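Local coordinates for protein Cow rumen GH26 endo-mannanase (Metagenome, PDB 6UEH) that probably hydrolyses internal beta-1,4-mannosidic bonds of mannans such as galactomannan, as a GH26 endo-mannanase that carries an accessory CBM6-like domain, at residues 6-18 against 123-135. Sequence-based numbering, arbitrary orientation.
Sequences TKFPYTIEAEDCD and AEFDTITVEEATF. With CA (calcium ion), chain B.
In the beta-sandwich of the CBM6-like domain, strand 10-13 pairs antiparallel with 127-132, the first strand against the last, and the pair ends at the calcium site common in CBM6 modules. Y10 with V130 and I12 with I128 are the hydrogen-bonded pairs; the shortest of their bonds, V130 N to Y10 O, is 2.7 Å. On the face of T11 and T129 the two hydroxyls meet, OG1 to OG1 2.9 Å, and either may donate. Each OG1 stands anti to its own carbonyl carbon (chi1 -60° in T11, -65° in T129), which turns the two oxygens toward each other. A valine in place of T129, lacking the hydroxyl, would probably leave T11 OG1 against a methyl group and without its mate. The opposite face turns to the sandwich interior, where I12 and I128 lie side by side, I12 also touching F51 of strand 49-55. I128 CD1 reaches on to C17 SG, 3.8 Å, and to A14 CB. At the end of the pair away from the calcium, the F8 ring, which also meets Y61, turns its edge to V130 O and sets CE1 3.9 Å from V130 CG1. Where the chain turns a corner at D126, A14 N bonds to D126 O at 3.0 Å from above the carbonyl plane, while that oxygen also binds calcium. E15 grips the ion with both carboxylate oxygens and E13 with OE1 alone; S37 and G40 complete the site, and the cation would be expected to offset most of the negative charge of the three carboxylates. D126 swings its carboxylate away from its backbone N (chi1 -179°) and back to the metal that its own carbonyl holds, where OD1 binds calcium at 2.3 Å.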
# COMPACT_ATOMS: atom_id res chain seq x y z
N THR A 6 -32.07 3.44 -10.92
CA THR A 6 -32.31 2.85 -9.61
C THR A 6 -32.38 3.92 -8.53
O THR A 6 -31.59 4.86 -8.52
CB THR A 6 -31.21 1.82 -9.26
OG1 THR A 6 -31.05 0.90 -10.34
CG2 THR A 6 -31.57 1.06 -8.00
N LYS A 7 -33.33 3.77 -7.61
CA LYS A 7 -33.46 4.68 -6.49
C LYS A 7 -32.75 4.12 -5.26
O LYS A 7 -32.90 2.94 -4.94
CB LYS A 7 -34.93 4.95 -6.19
CG LYS A 7 -35.70 5.56 -7.35
CD LYS A 7 -35.11 6.91 -7.74
CE LYS A 7 -35.90 7.56 -8.87
NZ LYS A 7 -35.81 6.79 -10.15
N PHE A 8 -31.98 4.96 -4.58
CA PHE A 8 -31.19 4.52 -3.44
C PHE A 8 -31.69 5.14 -2.13
O PHE A 8 -32.10 6.31 -2.12
CB PHE A 8 -29.71 4.84 -3.66
CG PHE A 8 -29.16 4.28 -4.94
CD1 PHE A 8 -28.79 2.95 -5.03
CD2 PHE A 8 -29.03 5.08 -6.06
CE1 PHE A 8 -28.29 2.43 -6.21
CE2 PHE A 8 -28.53 4.57 -7.25
CZ PHE A 8 -28.16 3.24 -7.32
N PRO A 9 -31.66 4.38 -1.03
CA PRO A 9 -31.15 3.00 -0.94
C PRO A 9 -32.04 1.98 -1.65
O PRO A 9 -33.25 2.16 -1.75
CB PRO A 9 -31.13 2.73 0.57
CG PRO A 9 -32.17 3.64 1.12
CD PRO A 9 -32.13 4.88 0.27
N TYR A 10 -31.41 0.93 -2.15
CA TYR A 10 -32.10 -0.07 -2.96
C TYR A 10 -31.97 -1.45 -2.32
O TYR A 10 -30.87 -1.96 -2.17
CB TYR A 10 -31.54 -0.08 -4.38
CG TYR A 10 -32.18 -1.08 -5.31
CD1 TYR A 10 -33.48 -0.90 -5.75
CD2 TYR A 10 -31.48 -2.18 -5.76
CE1 TYR A 10 -34.07 -1.81 -6.60
CE2 TYR A 10 -32.06 -3.10 -6.61
CZ TYR A 10 -33.36 -2.90 -7.03
OH TYR A 10 -33.94 -3.81 -7.89
N THR A 11 -33.10 -2.03 -1.95
CA THR A 11 -33.10 -3.36 -1.34
C THR A 11 -33.99 -4.31 -2.12
O THR A 11 -35.13 -3.98 -2.46
CB THR A 11 -33.58 -3.31 0.13
OG1 THR A 11 -32.70 -2.48 0.89
CG2 THR A 11 -33.59 -4.70 0.73
N ILE A 12 -33.46 -5.49 -2.42
CA ILE A 12 -34.25 -6.53 -3.06
C ILE A 12 -34.27 -7.81 -2.23
O ILE A 12 -33.34 -8.09 -1.48
CB ILE A 12 -33.70 -6.89 -4.44
CG1 ILE A 12 -32.21 -7.21 -4.34
CG2 ILE A 12 -33.94 -5.76 -5.41
CD1 ILE A 12 -31.70 -7.97 -5.51
N GLU A 13 -35.35 -8.57 -2.38
CA GLU A 13 -35.37 -9.93 -1.86
C GLU A 13 -34.47 -10.77 -2.76
O GLU A 13 -34.63 -10.75 -3.97
CB GLU A 13 -36.79 -10.49 -1.82
CG GLU A 13 -37.76 -9.67 -0.98
CD GLU A 13 -37.51 -9.80 0.51
OE1 GLU A 13 -36.78 -10.73 0.91
OE2 GLU A 13 -38.03 -8.97 1.28
N ALA A 14 -33.52 -11.47 -2.17
CA ALA A 14 -32.55 -12.22 -2.97
C ALA A 14 -33.23 -13.34 -3.75
O ALA A 14 -32.78 -13.72 -4.82
CB ALA A 14 -31.44 -12.77 -2.10
N GLU A 15 -34.33 -13.85 -3.21
CA GLU A 15 -35.09 -14.90 -3.88
C GLU A 15 -35.71 -14.40 -5.18
O GLU A 15 -36.15 -15.20 -6.01
CB GLU A 15 -36.17 -15.48 -2.96
CG GLU A 15 -37.19 -14.46 -2.44
CD GLU A 15 -36.79 -13.87 -1.10
OE1 GLU A 15 -35.59 -13.85 -0.78
OE2 GLU A 15 -37.69 -13.42 -0.35
N ASP A 16 -35.74 -13.08 -5.37
CA ASP A 16 -36.27 -12.50 -6.59
C ASP A 16 -35.19 -12.25 -7.64
O ASP A 16 -35.48 -11.83 -8.76
CB ASP A 16 -37.00 -11.19 -6.29
CG ASP A 16 -38.28 -11.41 -5.49
OD1 ASP A 16 -38.82 -12.53 -5.53
OD2 ASP A 16 -38.74 -10.45 -4.82
N CYS A 17 -33.93 -12.51 -7.29
CA CYS A 17 -32.81 -12.32 -8.22
C CYS A 17 -32.91 -13.25 -9.42
O CYS A 17 -33.50 -14.33 -9.33
CB CYS A 17 -31.47 -12.56 -7.52
SG CYS A 17 -30.99 -11.29 -6.34
N ASP A 18 -32.33 -12.83 -10.54
CA ASP A 18 -32.21 -13.70 -11.70
C ASP A 18 -31.35 -14.91 -11.33
O ASP A 18 -30.25 -14.76 -10.80
CB ASP A 18 -31.59 -12.96 -12.88
CG ASP A 18 -32.44 -11.80 -13.36
OD1 ASP A 18 -33.68 -11.83 -13.16
OD2 ASP A 18 -31.88 -10.85 -13.96
N ALA A 123 -24.01 -20.52 0.21
CA ALA A 123 -24.37 -19.57 1.24
C ALA A 123 -25.79 -19.09 0.98
O ALA A 123 -26.30 -19.23 -0.13
CB ALA A 123 -23.39 -18.41 1.28
N GLU A 124 -26.42 -18.52 1.99
CA GLU A 124 -27.82 -18.13 1.89
C GLU A 124 -27.97 -16.62 1.86
O GLU A 124 -27.27 -15.91 2.58
CB GLU A 124 -28.63 -18.73 3.05
CG GLU A 124 -28.63 -20.25 3.10
CD GLU A 124 -27.31 -20.84 3.56
OE1 GLU A 124 -26.84 -20.47 4.65
OE2 GLU A 124 -26.72 -21.66 2.82
N PHE A 125 -28.88 -16.13 1.02
CA PHE A 125 -29.10 -14.70 0.87
C PHE A 125 -30.58 -14.37 1.04
O PHE A 125 -31.42 -14.81 0.26
CB PHE A 125 -28.60 -14.22 -0.49
CG PHE A 125 -27.12 -14.38 -0.68
CD1 PHE A 125 -26.59 -15.61 -1.04
CD2 PHE A 125 -26.26 -13.31 -0.50
CE1 PHE A 125 -25.23 -15.77 -1.22
CE2 PHE A 125 -24.90 -13.46 -0.67
CZ PHE A 125 -24.38 -14.69 -1.03
N ASP A 126 -30.90 -13.59 2.07
CA ASP A 126 -32.28 -13.19 2.35
C ASP A 126 -32.64 -11.93 1.57
O ASP A 126 -33.60 -11.92 0.80
CB ASP A 126 -32.48 -12.96 3.85
CG ASP A 126 -33.90 -12.57 4.20
OD1 ASP A 126 -34.82 -12.89 3.42
OD2 ASP A 126 -34.11 -11.96 5.27
N THR A 127 -31.87 -10.87 1.79
CA THR A 127 -32.03 -9.62 1.06
C THR A 127 -30.67 -9.07 0.66
O THR A 127 -29.64 -9.46 1.22
CB THR A 127 -32.76 -8.54 1.89
OG1 THR A 127 -32.03 -8.29 3.09
CG2 THR A 127 -34.17 -8.99 2.25
N ILE A 128 -30.66 -8.18 -0.33
CA ILE A 128 -29.45 -7.50 -0.75
C ILE A 128 -29.72 -6.00 -0.80
O ILE A 128 -30.78 -5.58 -1.28
CB ILE A 128 -28.96 -8.00 -2.13
CG1 ILE A 128 -28.78 -9.52 -2.11
CG2 ILE A 128 -27.68 -7.30 -2.54
CD1 ILE A 128 -28.72 -10.15 -3.48
N THR A 129 -28.79 -5.20 -0.31
CA THR A 129 -28.98 -3.76 -0.23
C THR A 129 -27.84 -2.99 -0.89
O THR A 129 -26.67 -3.25 -0.63
CB THR A 129 -29.13 -3.29 1.23
OG1 THR A 129 -30.33 -3.84 1.79
CG2 THR A 129 -29.21 -1.77 1.31
N VAL A 130 -28.20 -2.05 -1.77
CA VAL A 130 -27.22 -1.18 -2.40
C VAL A 130 -27.47 0.27 -2.00
O VAL A 130 -28.57 0.80 -2.19
CB VAL A 130 -27.27 -1.30 -3.94
CG1 VAL A 130 -26.18 -0.44 -4.58
CG2 VAL A 130 -27.11 -2.75 -4.36
N GLU A 131 -26.44 0.91 -1.45
CA GLU A 131 -26.53 2.30 -1.02
C GLU A 131 -25.42 3.13 -1.66
O GLU A 131 -24.40 2.59 -2.06
CB GLU A 131 -26.43 2.41 0.50
CG GLU A 131 -27.54 1.69 1.25
CD GLU A 131 -27.19 1.45 2.70
OE1 GLU A 131 -27.87 2.01 3.58
OE2 GLU A 131 -26.23 0.69 2.96
N GLU A 132 -25.63 4.44 -1.74
CA GLU A 132 -24.54 5.34 -2.13
C GLU A 132 -23.43 5.21 -1.09
O GLU A 132 -23.70 5.18 0.11
CB GLU A 132 -25.04 6.78 -2.24
CG GLU A 132 -25.99 6.99 -3.41
CD GLU A 132 -26.58 8.39 -3.45
OE1 GLU A 132 -26.48 9.10 -2.44
OE2 GLU A 132 -27.14 8.76 -4.50
N ALA A 133 -22.19 5.11 -1.55
CA ALA A 133 -21.07 4.84 -0.66
C ALA A 133 -20.83 5.98 0.31
O ALA A 133 -21.05 7.15 -0.01
CB ALA A 133 -19.81 4.56 -1.47
N THR A 134 -20.39 5.63 1.51
CA THR A 134 -19.93 6.61 2.48
C THR A 134 -18.46 6.31 2.77
O THR A 134 -18.09 5.16 2.98
CB THR A 134 -20.75 6.59 3.78
OG1 THR A 134 -20.59 5.32 4.42
CG2 THR A 134 -22.22 6.81 3.48
N PHE A 135 -17.63 7.35 2.77
CA PHE A 135 -16.19 7.14 2.85
C PHE A 135 -15.64 7.55 4.21
O PHE A 135 -16.25 8.36 4.91
CB PHE A 135 -15.50 7.93 1.73
CG PHE A 135 -16.05 7.63 0.36
CD1 PHE A 135 -15.66 6.50 -0.33
CD2 PHE A 135 -16.98 8.48 -0.22
CE1 PHE A 135 -16.18 6.22 -1.58
CE2 PHE A 135 -17.50 8.20 -1.47
CZ PHE A 135 -17.10 7.07 -2.15
CA CA B . -36.04 -12.89 1.46
O HOH W 1 -29.35 8.08 -0.95